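Local atomic coordinates of sister chromatid cohesion protein (Chaetomium thermophilum, PDB entry 5T8V), a protein that probably acts as a cohesin loader that binds chromatin, this chain being its C-terminal HEAT-repeat part. Residues E687-T691 / R719-L725; Y23-A27 / P57-L62; M503-T507 / L565-L569; V946-K951 / M995-F1000. All blocks are in the same frame, centred on the assembly; numbering follows the deposited sequence.

Contact 1 (E687-T691 / R719-L725); sequences EEKMT and RNSNRVL
Glu687 reaches from helix 685-696 to the turn between helices 703-719 and 723-735, where an Asx turn at Asn720 leads into the Asn722 N-cap of helix 723-735, within the HEAT-repeat part of this cohesin loader. Its CB heads toward that turn. With CG anti to the backbone N (chi1 -174°) and the chain extended beyond it, CG comes 3.9 Å from Asn720 ND2 and the carboxylate is carried between two donors. OE1 forms a salt bridge with Arg719 NH1 at 2.6 Å, met at the edge of the guanidinium; the hydrogen bond within it is weak, bent to 116°. OE2 takes a hydrogen bond from Asn720 ND2 at 2.9 Å, on its anti side, while Asn720 CB also lies close to it. Held through both oxygens within this contact, the carboxylate is probably limited in its rotation. In the Asx turn Asn720 OD1 accepts from Asn722 N, and in the cap Asn722 OD1 accepts from Leu725 N and, weakly, from Val724 N. Beside these polar groups Leu725 lies across Glu688 and Thr691: its CD2 approaches Glu688 CG at 4.1 Å and rests 3.3 Å from Thr691 OG1.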
# COMPACT_ATOMS: atom_id res chain seq x y z
N GLU A 687 -4.90 5.53 16.69
CA GLU A 687 -5.81 4.40 16.72
C GLU A 687 -7.27 4.83 16.64
O GLU A 687 -8.00 4.45 15.72
CB GLU A 687 -5.56 3.58 17.99
CG GLU A 687 -6.35 2.30 18.06
CD GLU A 687 -5.75 1.31 19.04
OE1 GLU A 687 -4.67 0.75 18.75
OE2 GLU A 687 -6.36 1.09 20.11
N GLU A 688 -7.72 5.66 17.59
CA GLU A 688 -9.13 6.00 17.66
C GLU A 688 -9.65 6.56 16.34
O GLU A 688 -10.76 6.23 15.91
CB GLU A 688 -9.38 7.01 18.79
CG GLU A 688 -10.83 7.47 18.87
CD GLU A 688 -11.18 8.07 20.21
OE1 GLU A 688 -10.26 8.51 20.94
OE2 GLU A 688 -12.39 8.11 20.55
N LYS A 689 -8.85 7.39 15.67
CA LYS A 689 -9.33 8.02 14.44
C LYS A 689 -9.14 7.14 13.21
O LYS A 689 -9.68 7.48 12.15
CB LYS A 689 -8.63 9.37 14.23
CG LYS A 689 -7.36 9.32 13.39
CD LYS A 689 -6.72 10.70 13.28
CE LYS A 689 -5.91 10.85 12.01
NZ LYS A 689 -6.76 10.81 10.78
N MET A 690 -8.41 6.03 13.32
CA MET A 690 -8.18 5.15 12.18
C MET A 690 -9.08 3.93 12.17
O MET A 690 -9.35 3.38 11.10
CB MET A 690 -6.71 4.71 12.15
CG MET A 690 -5.74 5.87 11.99
SD MET A 690 -4.06 5.36 11.54
CE MET A 690 -4.25 5.11 9.78
N THR A 691 -9.56 3.48 13.34
CA THR A 691 -10.47 2.34 13.36
C THR A 691 -11.71 2.60 12.52
O THR A 691 -12.26 1.66 11.93
CB THR A 691 -10.89 2.00 14.80
OG1 THR A 691 -11.71 3.06 15.32
CG2 THR A 691 -9.69 1.81 15.69
N ARG A 719 -7.05 -4.24 22.37
CA ARG A 719 -6.14 -3.21 22.87
C ARG A 719 -6.91 -2.08 23.56
O ARG A 719 -6.63 -1.75 24.72
CB ARG A 719 -5.31 -2.63 21.72
CG ARG A 719 -4.26 -3.56 21.16
CD ARG A 719 -3.20 -2.78 20.40
NE ARG A 719 -2.98 -3.31 19.05
CZ ARG A 719 -3.42 -2.75 17.92
NH1 ARG A 719 -4.12 -1.62 17.94
NH2 ARG A 719 -3.16 -3.33 16.76
N ASN A 720 -7.86 -1.48 22.86
CA ASN A 720 -8.49 -0.24 23.30
C ASN A 720 -9.71 -0.54 24.16
O ASN A 720 -10.58 -1.31 23.77
CB ASN A 720 -8.89 0.60 22.08
CG ASN A 720 -8.82 2.08 22.35
OD1 ASN A 720 -9.27 2.56 23.38
ND2 ASN A 720 -8.24 2.82 21.41
N SER A 721 -9.76 0.08 25.34
CA SER A 721 -10.89 -0.06 26.25
C SER A 721 -11.99 0.96 25.99
O SER A 721 -12.99 0.96 26.71
CB SER A 721 -10.42 0.05 27.70
OG SER A 721 -9.80 1.31 27.94
N ASN A 722 -11.82 1.83 24.99
CA ASN A 722 -12.86 2.80 24.66
C ASN A 722 -14.15 2.07 24.30
O ASN A 722 -14.16 1.20 23.42
CB ASN A 722 -12.39 3.68 23.50
CG ASN A 722 -13.42 4.73 23.11
OD1 ASN A 722 -14.59 4.43 22.90
ND2 ASN A 722 -12.97 5.98 23.00
N ARG A 723 -15.24 2.44 24.97
CA ARG A 723 -16.51 1.75 24.77
C ARG A 723 -17.14 2.10 23.43
O ARG A 723 -17.81 1.26 22.82
CB ARG A 723 -17.46 2.07 25.92
CG ARG A 723 -17.08 1.39 27.22
CD ARG A 723 -17.84 1.96 28.40
NE ARG A 723 -17.70 1.13 29.59
CZ ARG A 723 -18.05 1.50 30.82
NH1 ARG A 723 -18.56 2.70 31.04
NH2 ARG A 723 -17.89 0.66 31.83
N VAL A 724 -16.96 3.34 22.96
CA VAL A 724 -17.52 3.73 21.67
C VAL A 724 -16.86 2.93 20.55
O VAL A 724 -17.54 2.33 19.71
CB VAL A 724 -17.36 5.25 21.45
CG1 VAL A 724 -18.05 5.69 20.17
CG2 VAL A 724 -17.92 6.02 22.65
N LEU A 725 -15.52 2.91 20.53
CA LEU A 725 -14.81 2.07 19.57
C LEU A 725 -15.28 0.62 19.66
O LEU A 725 -15.85 0.08 18.71
CB LEU A 725 -13.30 2.14 19.81
CG LEU A 725 -12.55 3.44 19.50
CD1 LEU A 725 -11.06 3.14 19.49
CD2 LEU A 725 -12.99 4.07 18.18

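Contact 2 (Y23-A27 / P57-L62); sequences YLQAA and PTQTKL
Tyr23 carries most of this contact, its ring reaching Thr58, Lys61 and Leu62 across an antiparallel helix pair in the all-helical, HEAT-repeat part of the protein. The axes of segments 23-27 and 57-62 come within 10.8 Å, at 157° between their N-to-C directions, and the match is made by side chains without a hydrogen bond between the two segments. Among the apolar contacts, Leu62 CD2 approaches Tyr23 CD1 at 3.6 Å, oblique to the ring, and the same methyl reaches Leu24 CD1 at 4.1 Å, so one leucine branch touches two successive residues of the facing helix. Of the polar atoms, Thr58 OG1 lies at the ring edge, in plane, 3.4 Å from Tyr23 CE1. Separately, Tyr23 OH comes 3.3 Å from Thr58 CA. Tyr23 is thrown across the gap because its CG stands anti to the backbone N (chi1 -161°). The lysine contact is aliphatic in kind. Bent at chi2 and chi3, the Lys61 chain passes across the hydroxyl end of the ring on the CE2 side, with CD 3.5 Å from Tyr23 CE2, while NZ comes to the ring edge and not over a face. The link between the two helices contains the small antiparallel pair 44-46 and 52-54. Leu54 of the second strand touches Ala27 and Leu62, and Leu86 of helix 81-96 meets both Leu24 and Leu62.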
# COMPACT_ATOMS: atom_id res chain seq x y z
N TYR A 23 77.36 9.53 4.78
CA TYR A 23 76.82 8.23 4.41
C TYR A 23 77.10 7.91 2.95
O TYR A 23 77.40 6.77 2.59
CB TYR A 23 75.32 8.19 4.69
CG TYR A 23 74.78 6.78 4.77
CD1 TYR A 23 74.70 5.98 3.64
CD2 TYR A 23 74.37 6.25 5.98
CE1 TYR A 23 74.23 4.69 3.71
CE2 TYR A 23 73.89 4.96 6.06
CZ TYR A 23 73.82 4.19 4.93
OH TYR A 23 73.34 2.91 5.00
N LEU A 24 76.99 8.92 2.08
CA LEU A 24 77.24 8.73 0.66
C LEU A 24 78.67 8.24 0.42
O LEU A 24 78.90 7.25 -0.28
CB LEU A 24 76.99 10.03 -0.09
CG LEU A 24 76.86 9.99 -1.61
CD1 LEU A 24 75.50 9.43 -2.01
CD2 LEU A 24 77.06 11.38 -2.19
N GLN A 25 79.65 8.93 1.01
CA GLN A 25 81.04 8.51 0.88
C GLN A 25 81.23 7.09 1.41
O GLN A 25 81.89 6.27 0.77
CB GLN A 25 81.96 9.48 1.61
CG GLN A 25 81.94 10.90 1.04
CD GLN A 25 82.30 10.96 -0.43
OE1 GLN A 25 83.14 10.19 -0.90
NE2 GLN A 25 81.67 11.87 -1.16
N ALA A 26 80.65 6.79 2.57
CA ALA A 26 80.75 5.45 3.12
C ALA A 26 80.21 4.41 2.15
O ALA A 26 80.76 3.31 2.02
CB ALA A 26 80.00 5.37 4.46
N ALA A 27 79.12 4.74 1.45
CA ALA A 27 78.56 3.81 0.47
C ALA A 27 79.48 3.63 -0.72
O ALA A 27 79.71 2.50 -1.17
CB ALA A 27 77.18 4.29 0.02
N PRO A 57 69.24 -2.18 2.37
CA PRO A 57 69.19 -1.34 3.58
C PRO A 57 69.94 -0.03 3.42
O PRO A 57 69.45 1.04 3.80
CB PRO A 57 69.85 -2.23 4.65
CG PRO A 57 69.80 -3.62 4.10
CD PRO A 57 69.92 -3.46 2.62
N THR A 58 71.15 -0.10 2.85
CA THR A 58 71.90 1.13 2.59
C THR A 58 71.14 2.04 1.64
O THR A 58 71.13 3.26 1.81
CB THR A 58 73.29 0.80 2.05
OG1 THR A 58 73.95 2.01 1.64
CG2 THR A 58 73.22 -0.14 0.85
N GLN A 59 70.48 1.46 0.64
CA GLN A 59 69.60 2.25 -0.22
C GLN A 59 68.51 2.92 0.59
O GLN A 59 68.18 4.09 0.36
CB GLN A 59 68.98 1.37 -1.31
CG GLN A 59 69.90 1.09 -2.49
CD GLN A 59 70.08 2.31 -3.38
OE1 GLN A 59 69.71 3.42 -3.01
NE2 GLN A 59 70.66 2.10 -4.56
N THR A 60 67.94 2.20 1.56
CA THR A 60 66.92 2.80 2.42
C THR A 60 67.46 4.03 3.14
O THR A 60 66.87 5.12 3.05
CB THR A 60 66.42 1.76 3.44
OG1 THR A 60 65.75 0.70 2.75
CG2 THR A 60 65.46 2.40 4.44
N LYS A 61 68.57 3.88 3.85
CA LYS A 61 69.12 5.01 4.59
C LYS A 61 69.45 6.17 3.67
O LYS A 61 69.17 7.33 3.99
CB LYS A 61 70.35 4.57 5.39
CG LYS A 61 70.02 3.62 6.54
CD LYS A 61 70.98 3.79 7.71
CE LYS A 61 71.75 2.51 7.99
NZ LYS A 61 72.99 2.77 8.78
N LEU A 62 70.04 5.89 2.50
CA LEU A 62 70.29 6.95 1.53
C LEU A 62 69.00 7.66 1.17
O LEU A 62 68.97 8.89 1.06
CB LEU A 62 70.95 6.38 0.27
CG LEU A 62 72.45 6.10 0.32
CD1 LEU A 62 72.90 5.54 -1.02
CD2 LEU A 62 73.24 7.36 0.66

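Contact 3 (M503-T507 / L565-L569); sequences MVAWT and LAYRL
Trp506 and Leu565 mark the closest backbone approach, with CA atoms 6.8 Å apart, where the chain has left helical geometry at Val504 and passes helix 556-574 as a loop. With CG anti to the backbone N (chi1 -177°), the indole is carried out toward that helix. Arg568, extended from CG to NE, lies over one face of it: CD makes a CH-pi contact 3.7 Å from the six-membered ring centroid, and CZ a cation-pi contact 4.2 Å from the five-membered ring centroid. NH1 comes nearest, over the same face but offset toward the rim, 3.2 Å from Trp506 CG. The guanidinium plane is turned 53° from that of the ring. Leu565 splits its two methyls, CD2 against Trp506 CE3 at 3.6 Å and CD1 beside the backbone O of Val504, an oxygen that accepts a hydrogen bond from Trp540 NE1. Leu569 CD2 touches the indole edge at CZ3. The contact joins the loop between helices 500-503 and 509-520 to helix 556-574 in the HEAT-repeat part of the protein. Arg568 is engaged by the indole face and by a salt bridge from NH2 to Glu350, so its charge is probably offset chiefly by that carboxylate, with a weaker attraction from the ring.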
# COMPACT_ATOMS: atom_id res chain seq x y z
N MET A 503 24.49 28.38 9.86
CA MET A 503 25.14 27.19 9.33
C MET A 503 26.58 27.48 8.92
O MET A 503 27.48 26.69 9.22
CB MET A 503 24.35 26.65 8.14
CG MET A 503 22.94 26.19 8.48
SD MET A 503 22.90 24.62 9.37
CE MET A 503 23.51 23.51 8.12
N VAL A 504 26.80 28.59 8.23
CA VAL A 504 28.12 28.94 7.72
C VAL A 504 28.88 29.75 8.76
O VAL A 504 29.92 30.35 8.46
CB VAL A 504 28.01 29.72 6.39
CG1 VAL A 504 27.26 28.89 5.35
CG2 VAL A 504 27.32 31.06 6.60
N ALA A 505 28.37 29.77 9.99
CA ALA A 505 29.00 30.54 11.05
C ALA A 505 30.43 30.07 11.28
O ALA A 505 30.77 28.90 11.08
CB ALA A 505 28.20 30.43 12.34
N TRP A 506 31.28 31.01 11.72
CA TRP A 506 32.69 30.71 11.92
C TRP A 506 32.90 29.63 12.97
O TRP A 506 33.84 28.83 12.87
CB TRP A 506 33.43 31.99 12.32
CG TRP A 506 34.90 31.81 12.50
CD1 TRP A 506 35.63 32.07 13.62
CD2 TRP A 506 35.82 31.31 11.52
NE1 TRP A 506 36.96 31.78 13.40
CE2 TRP A 506 37.10 31.31 12.11
CE3 TRP A 506 35.70 30.88 10.20
CZ2 TRP A 506 38.24 30.89 11.43
CZ3 TRP A 506 36.82 30.46 9.53
CH2 TRP A 506 38.08 30.47 10.14
N THR A 507 32.04 29.58 13.99
CA THR A 507 32.13 28.58 15.05
C THR A 507 31.00 27.56 14.95
O THR A 507 30.66 26.93 15.96
CB THR A 507 32.10 29.25 16.42
OG1 THR A 507 30.84 29.90 16.62
CG2 THR A 507 33.22 30.27 16.54
N LEU A 565 34.04 35.88 6.77
CA LEU A 565 34.01 34.48 6.38
C LEU A 565 34.47 34.30 4.94
O LEU A 565 35.13 33.30 4.62
CB LEU A 565 32.59 33.92 6.55
CG LEU A 565 32.13 33.68 7.99
CD1 LEU A 565 30.62 33.45 8.03
CD2 LEU A 565 32.86 32.51 8.61
N ALA A 566 34.14 35.24 4.06
CA ALA A 566 34.56 35.14 2.67
C ALA A 566 36.08 35.18 2.56
O ALA A 566 36.70 34.31 1.94
CB ALA A 566 33.93 36.26 1.85
N TYR A 567 36.71 36.19 3.18
CA TYR A 567 38.16 36.27 3.17
C TYR A 567 38.78 35.00 3.76
O TYR A 567 39.63 34.36 3.14
CB TYR A 567 38.63 37.50 3.95
CG TYR A 567 40.13 37.56 4.16
CD1 TYR A 567 40.96 38.08 3.18
CD2 TYR A 567 40.70 37.08 5.33
CE1 TYR A 567 42.33 38.14 3.37
CE2 TYR A 567 42.07 37.13 5.53
CZ TYR A 567 42.88 37.66 4.54
OH TYR A 567 44.25 37.71 4.74
N ARG A 568 38.34 34.63 4.97
CA ARG A 568 38.90 33.45 5.64
C ARG A 568 38.82 32.22 4.74
O ARG A 568 39.83 31.56 4.50
CB ARG A 568 38.15 33.21 6.95
CG ARG A 568 38.36 34.30 7.98
CD ARG A 568 37.39 34.16 9.14
NE ARG A 568 37.47 35.31 10.04
CZ ARG A 568 36.62 35.54 11.04
NH1 ARG A 568 35.62 34.71 11.28
NH2 ARG A 568 36.78 36.62 11.80
N LEU A 569 37.63 31.90 4.24
CA LEU A 569 37.47 30.70 3.43
C LEU A 569 38.28 30.78 2.14
O LEU A 569 38.75 29.75 1.65
CB LEU A 569 35.99 30.46 3.12
CG LEU A 569 35.27 29.54 4.09
CD1 LEU A 569 35.79 28.11 3.99
CD2 LEU A 569 35.38 30.05 5.53

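Contact 4 (V946-K951 / M995-F1000); sequences VISSLK and MFKEHF
Ile947 wedges among three rings of the facing loop. Its CG1 lies against Phe996 CE2 at 3.4 Å, and its CD1 sits over one face of Phe996, 4.2 Å from the ring centroid and offset toward the rim. CG2, anti to the backbone N, stands over the face of His999 at 4.1 Å from that centroid and is also near Phe1000 CE2. CD1 also touches Met995 CE. Phe996 is further met at its edge by Val946, whose CG1 lies in the ring plane 3.7 Å from CE2. The helix here, 940-960, belongs to the HEAT-repeat solenoid, and the partner is the loop that leads from helix 969-986 to helix 1009-1016; side chains of both those helices reach the packing, Val980 touching Leu950 and Ile1015 touching Leu950 and Phe1000. Leu950 CB comes 3.7 Å from Phe1000 CZ, the two side chains nearly at right angles. Over the face of the same ring runs Lys951: bent at chi2 (-76°), it places CE 4.2 Å from the centroid, and NZ makes a cation-pi contact at 4.5 Å. That NZ also donates a hydrogen bond to the carbonyl O of His999 at 2.6 Å, arriving from above the carbonyl plane, 41° out of it.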
# COMPACT_ATOMS: atom_id res chain seq x y z
N VAL A 946 -62.79 -12.85 23.71
CA VAL A 946 -63.21 -12.98 22.32
C VAL A 946 -64.71 -12.76 22.19
O VAL A 946 -65.17 -12.02 21.31
CB VAL A 946 -62.79 -14.36 21.76
CG1 VAL A 946 -63.22 -14.51 20.31
CG2 VAL A 946 -61.29 -14.57 21.91
N ILE A 947 -65.49 -13.40 23.06
CA ILE A 947 -66.95 -13.31 22.97
C ILE A 947 -67.41 -11.88 23.19
O ILE A 947 -68.26 -11.36 22.46
CB ILE A 947 -67.60 -14.28 23.97
CG1 ILE A 947 -67.31 -15.73 23.57
CG2 ILE A 947 -69.12 -14.05 24.04
CD1 ILE A 947 -67.68 -16.75 24.62
N SER A 948 -66.86 -11.21 24.20
CA SER A 948 -67.23 -9.82 24.45
C SER A 948 -66.89 -8.94 23.26
O SER A 948 -67.67 -8.07 22.87
CB SER A 948 -66.55 -9.31 25.72
OG SER A 948 -65.14 -9.40 25.62
N SER A 949 -65.72 -9.17 22.65
CA SER A 949 -65.34 -8.38 21.48
C SER A 949 -66.31 -8.59 20.33
O SER A 949 -66.76 -7.63 19.69
CB SER A 949 -63.91 -8.73 21.07
OG SER A 949 -62.99 -8.40 22.09
N LEU A 950 -66.64 -9.85 20.04
CA LEU A 950 -67.57 -10.15 18.95
C LEU A 950 -68.94 -9.53 19.21
O LEU A 950 -69.52 -8.86 18.34
CB LEU A 950 -67.68 -11.66 18.76
CG LEU A 950 -66.40 -12.35 18.28
CD1 LEU A 950 -66.49 -13.86 18.49
CD2 LEU A 950 -66.14 -12.03 16.82
N LYS A 951 -69.48 -9.75 20.41
CA LYS A 951 -70.72 -9.09 20.81
C LYS A 951 -70.64 -7.60 20.52
O LYS A 951 -71.55 -7.02 19.92
CB LYS A 951 -71.00 -9.34 22.30
CG LYS A 951 -71.39 -10.77 22.64
CD LYS A 951 -72.82 -11.07 22.25
CE LYS A 951 -73.12 -12.56 22.31
NZ LYS A 951 -74.41 -12.91 21.65
N MET A 995 -68.30 -23.25 24.63
CA MET A 995 -68.32 -21.97 25.33
C MET A 995 -68.86 -20.85 24.47
O MET A 995 -69.37 -19.85 25.00
CB MET A 995 -66.91 -21.62 25.82
CG MET A 995 -66.78 -20.24 26.46
SD MET A 995 -67.81 -20.02 27.92
CE MET A 995 -67.49 -18.30 28.31
N PHE A 996 -68.77 -20.98 23.14
CA PHE A 996 -69.22 -19.93 22.24
C PHE A 996 -70.68 -20.08 21.82
O PHE A 996 -71.34 -19.08 21.52
CB PHE A 996 -68.33 -19.90 20.99
CG PHE A 996 -66.99 -19.26 21.22
CD1 PHE A 996 -65.95 -19.98 21.78
CD2 PHE A 996 -66.78 -17.93 20.87
CE1 PHE A 996 -64.72 -19.39 21.99
CE2 PHE A 996 -65.55 -17.34 21.08
CZ PHE A 996 -64.52 -18.07 21.64
N LYS A 997 -71.20 -21.31 21.79
CA LYS A 997 -72.59 -21.49 21.37
C LYS A 997 -73.56 -20.94 22.40
O LYS A 997 -74.69 -20.58 22.06
CB LYS A 997 -72.88 -22.97 21.11
CG LYS A 997 -74.17 -23.19 20.32
CD LYS A 997 -74.64 -24.64 20.37
CE LYS A 997 -75.95 -24.80 19.62
NZ LYS A 997 -76.49 -26.18 19.71
N GLU A 998 -73.15 -20.87 23.67
CA GLU A 998 -74.05 -20.36 24.71
C GLU A 998 -74.39 -18.89 24.48
O GLU A 998 -75.47 -18.44 24.89
CB GLU A 998 -73.41 -20.54 26.09
CG GLU A 998 -72.95 -21.96 26.39
CD GLU A 998 -74.03 -23.00 26.17
OE1 GLU A 998 -74.15 -23.50 25.03
OE2 GLU A 998 -74.77 -23.30 27.13
N HIS A 999 -73.51 -18.14 23.82
CA HIS A 999 -73.73 -16.72 23.57
C HIS A 999 -74.15 -16.43 22.14
O HIS A 999 -74.82 -15.42 21.89
CB HIS A 999 -72.46 -15.93 23.88
CG HIS A 999 -71.92 -16.17 25.26
ND1 HIS A 999 -71.30 -17.34 25.62
CD2 HIS A 999 -71.92 -15.39 26.37
CE1 HIS A 999 -70.93 -17.28 26.89
NE2 HIS A 999 -71.30 -16.10 27.37
N PHE A 1000 -73.77 -17.29 21.19
CA PHE A 1000 -74.18 -17.18 19.79
C PHE A 1000 -75.06 -18.38 19.47
O PHE A 1000 -74.55 -19.40 18.97
CB PHE A 1000 -72.97 -17.11 18.86
CG PHE A 1000 -71.98 -16.05 19.24
CD1 PHE A 1000 -72.09 -14.76 18.73
CD2 PHE A 1000 -70.94 -16.33 20.12
CE1 PHE A 1000 -71.18 -13.79 19.09
CE2 PHE A 1000 -70.03 -15.36 20.48
CZ PHE A 1000 -70.15 -14.08 19.96

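The four contacts use separate helices and follow one another along the chain, contacts 2 and 4 lying on opposite sides of its centre with about 146 Å between their centres. Contact 4 is the buried one, and it is the most aromatic; contacts 1, 2 and 3 are partly buried. Contact 2 alone sets two helices side by side, whereas contacts 3 and 4 lean a loop on a helix and contact 1, the nearest to the centre of the chain, sets helix 685-696 against a turn and the first residues of helix 723-735. Chemistry varies accordingly: a carboxylate shared between an arginine and an asparagine, with helix capping, in contact 1, mainly van der Waals contact in contact 2, and a basic side chain over an aromatic face in contacts 3 and 4, added in contact 4 to apolar and CH-pi packing.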